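Local structure of hydrolase, HAD superfamily, subfamily III A (3N1U) at residues H87-Q92 against Y99-K104. The protein probably hydrolyses 3-deoxy-D-manno-octulosonate 8-phosphate to 3-deoxy-D-manno-octulosonate and inorganic phosphate, a step of lipopolysaccharide biosynthesis. Numbering follows the deposited sequence.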
loop_
_atom_site.group_PDB
_atom_site.type_symbol
_atom_site.label_atom_id
_atom_site.label_comp_id
_atom_site.label_asym_id
_atom_site.label_seq_id
_atom_site.Cartn_x
_atom_site.Cartn_y
_atom_site.Cartn_z
ATOM N N HIS A 87 -1.702 -20.117 -21.623
ATOM C CA HIS A 87 -3.124 -19.976 -21.917
ATOM C C HIS A 87 -3.624 -18.657 -21.373
ATOM O O HIS A 87 -3.981 -18.574 -20.191
ATOM C CB HIS A 87 -3.897 -21.120 -21.274
ATOM C CG HIS A 87 -3.562 -22.457 -21.851
ATOM N ND1 HIS A 87 -4.068 -22.899 -23.053
ATOM C CD2 HIS A 87 -2.748 -23.438 -21.402
ATOM C CE1 HIS A 87 -3.594 -24.106 -23.316
ATOM N NE2 HIS A 87 -2.795 -24.460 -22.325
ATOM N N TYR A 88 -3.632 -17.603 -22.193
ATOM C CA TYR A 88 -4.229 -16.355 -21.682
ATOM C C TYR A 88 -4.848 -15.445 -22.707
ATOM O O TYR A 88 -4.455 -15.458 -23.878
ATOM C CB TYR A 88 -3.263 -15.568 -20.785
ATOM C CG TYR A 88 -2.124 -14.917 -21.526
ATOM C CD1 TYR A 88 -0.978 -15.642 -21.849
ATOM C CD2 TYR A 88 -2.176 -13.574 -21.859
ATOM C CE1 TYR A 88 0.111 -15.022 -22.508
ATOM C CE2 TYR A 88 -1.097 -12.936 -22.534
ATOM C CZ TYR A 88 0.031 -13.665 -22.849
ATOM O OH TYR A 88 1.084 -13.049 -23.507
ATOM N N TYR A 89 -5.806 -14.644 -22.225
ATOM C CA TYR A 89 -6.736 -13.921 -23.094
ATOM C C TYR A 89 -6.844 -12.517 -22.579
ATOM O O TYR A 89 -7.262 -12.298 -21.434
ATOM C CB TYR A 89 -8.137 -14.567 -23.098
ATOM C CG TYR A 89 -8.179 -16.036 -23.533
ATOM C CD1 TYR A 89 -7.764 -17.049 -22.676
ATOM C CD2 TYR A 89 -8.644 -16.402 -24.814
ATOM C CE1 TYR A 89 -7.794 -18.419 -23.080
ATOM C CE2 TYR A 89 -8.685 -17.738 -25.219
ATOM C CZ TYR A 89 -8.245 -18.743 -24.347
ATOM O OH TYR A 89 -8.266 -20.067 -24.724
ATOM N N LYS A 90 -6.531 -11.568 -23.465
ATOM C CA LYS A 90 -6.449 -10.152 -23.108
ATOM C C LYS A 90 -7.548 -9.339 -23.806
ATOM O O LYS A 90 -8.059 -9.774 -24.841
ATOM C CB LYS A 90 -5.112 -9.596 -23.594
ATOM C CG LYS A 90 -3.923 -9.934 -22.673
ATOM C CD LYS A 90 -2.833 -8.912 -22.877
ATOM C CE LYS A 90 -2.562 -8.736 -24.368
ATOM N NZ LYS A 90 -1.558 -7.662 -24.615
ATOM N N GLY A 91 -7.887 -8.173 -23.248
ATOM C CA GLY A 91 -8.898 -7.307 -23.869
ATOM C C GLY A 91 -10.294 -7.868 -23.894
ATOM O O GLY A 91 -11.084 -7.474 -24.742
ATOM N N GLN A 92 -10.628 -8.809 -22.991
ATOM C CA GLN A 92 -11.950 -9.491 -23.065
ATOM C C GLN A 92 -12.855 -8.706 -22.154
ATOM O O GLN A 92 -12.643 -8.702 -20.930
ATOM C CB GLN A 92 -11.855 -10.950 -22.561
ATOM C CG GLN A 92 -10.786 -11.787 -23.346
ATOM C CD GLN A 92 -11.133 -11.886 -24.854
ATOM O OE1 GLN A 92 -12.194 -12.378 -25.227
ATOM N NE2 GLN A 92 -10.231 -11.393 -25.714
ATOM N N TYR A 99 -13.720 -18.015 -22.159
ATOM C CA TYR A 99 -13.882 -19.226 -21.372
ATOM C C TYR A 99 -14.259 -20.409 -22.254
ATOM O O TYR A 99 -13.742 -21.518 -22.086
ATOM C CB TYR A 99 -14.969 -19.043 -20.321
ATOM C CG TYR A 99 -15.283 -20.356 -19.604
ATOM C CD1 TYR A 99 -14.429 -20.852 -18.619
ATOM C CD2 TYR A 99 -16.420 -21.104 -19.928
ATOM C CE1 TYR A 99 -14.706 -22.069 -17.971
ATOM C CE2 TYR A 99 -16.700 -22.300 -19.297
ATOM C CZ TYR A 99 -15.843 -22.770 -18.309
ATOM O OH TYR A 99 -16.145 -23.957 -17.685
ATOM N N GLN A 100 -15.170 -20.185 -23.206
ATOM C CA GLN A 100 -15.625 -21.303 -24.038
ATOM C C GLN A 100 -14.485 -21.797 -24.938
ATOM O O GLN A 100 -14.356 -23.001 -25.188
ATOM C CB GLN A 100 -16.909 -20.925 -24.844
ATOM C CG GLN A 100 -17.558 -22.115 -25.614
ATOM C CD GLN A 100 -17.948 -23.321 -24.739
ATOM O OE1 GLN A 100 -18.381 -23.178 -23.575
ATOM N NE2 GLN A 100 -17.797 -24.514 -25.305
ATOM N N HIS A 101 -13.647 -20.868 -25.393
ATOM C CA HIS A 101 -12.489 -21.211 -26.207
ATOM C C HIS A 101 -11.475 -22.011 -25.396
ATOM O O HIS A 101 -10.927 -23.021 -25.884
ATOM C CB HIS A 101 -11.808 -19.950 -26.748
ATOM C CG HIS A 101 -10.627 -20.245 -27.622
ATOM N ND1 HIS A 101 -9.384 -20.533 -27.109
ATOM C CD2 HIS A 101 -10.506 -20.327 -28.970
ATOM C CE1 HIS A 101 -8.541 -20.769 -28.098
ATOM N NE2 HIS A 101 -9.199 -20.670 -29.239
ATOM N N LEU A 102 -11.227 -21.564 -24.161
ATOM C CA LEU A 102 -10.311 -22.293 -23.267
ATOM C C LEU A 102 -10.851 -23.701 -22.982
ATOM O O LEU A 102 -10.111 -24.685 -22.956
ATOM C CB LEU A 102 -10.142 -21.529 -21.965
ATOM C CG LEU A 102 -9.202 -22.180 -20.946
ATOM C CD1 LEU A 102 -7.755 -22.330 -21.432
ATOM C CD2 LEU A 102 -9.277 -21.427 -19.599
ATOM N N LYS A 103 -12.165 -23.790 -22.780
ATOM C CA LYS A 103 -12.786 -25.067 -22.500
ATOM C C LYS A 103 -12.576 -26.030 -23.678
ATOM O O LYS A 103 -12.258 -27.210 -23.477
ATOM C CB LYS A 103 -14.260 -24.845 -22.177
ATOM C CG LYS A 103 -15.080 -26.099 -21.903
ATOM C CD LYS A 103 -16.458 -25.590 -21.493
ATOM C CE LYS A 103 -17.157 -26.535 -20.572
ATOM N NZ LYS A 103 -18.075 -27.364 -21.311
ATOM N N LYS A 104 -12.760 -25.531 -24.905
ATOM C CA LYS A 104 -12.554 -26.350 -26.102
ATOM C C LYS A 104 -11.098 -26.799 -26.184
ATOM O O LYS A 104 -10.816 -27.950 -26.514
ATOM C CB LYS A 104 -12.943 -25.605 -27.385
ATOM C CG LYS A 104 -14.421 -25.494 -27.598
ATOM C CD LYS A 104 -14.715 -24.819 -28.941
ATOM C CE LYS A 104 -16.203 -24.846 -29.290
ATOM N NZ LYS A 104 -17.006 -24.084 -28.273
#
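Y89 reaches from the edge strand 87-89 to H101 and L102 on helix 96-106. Its CB starts toward the helix, with CG anti to the carbonyl carbon. Farther along the ring the two edges meet different residues. Y89 CE1 packs on L102 CB at 4.1 Å. Y89 CE2 lies 3.4 Å from H101 ND1. At the tip, Y89 OH and H101 ND1 share a hydrogen bond of 2.7 Å. The bond runs near the plane of both rings and joins them at their edges. The rings themselves are steeply inclined, with planes at 71°. Y89 OH also sits 3.4 Å from L102 CA, so the hydroxyl rests against the helix backbone. H101 holds its CG anti to the backbone N (chi1 -179°), which carries the imidazole out to the hydroxyl.

Beside this polar link, L102 packs against H87. L102 CD1 touches H87 CB at 4.0 Å, and L102 also packs on A66 of the neighbouring strand 64-68. A98, one turn before L102, touches Y89 as well. Backbone hydrogen bonds of H87 and Y89 with I67 tie the edge strand into the sheet. Strand and helix run nearly antiparallel, at 163°. Strand 87-89 leads through helix 96-106 into the parallel strand 113-117, a beta-alpha-beta crossover in the Rossmann-like core of a HAD-family hydrolase.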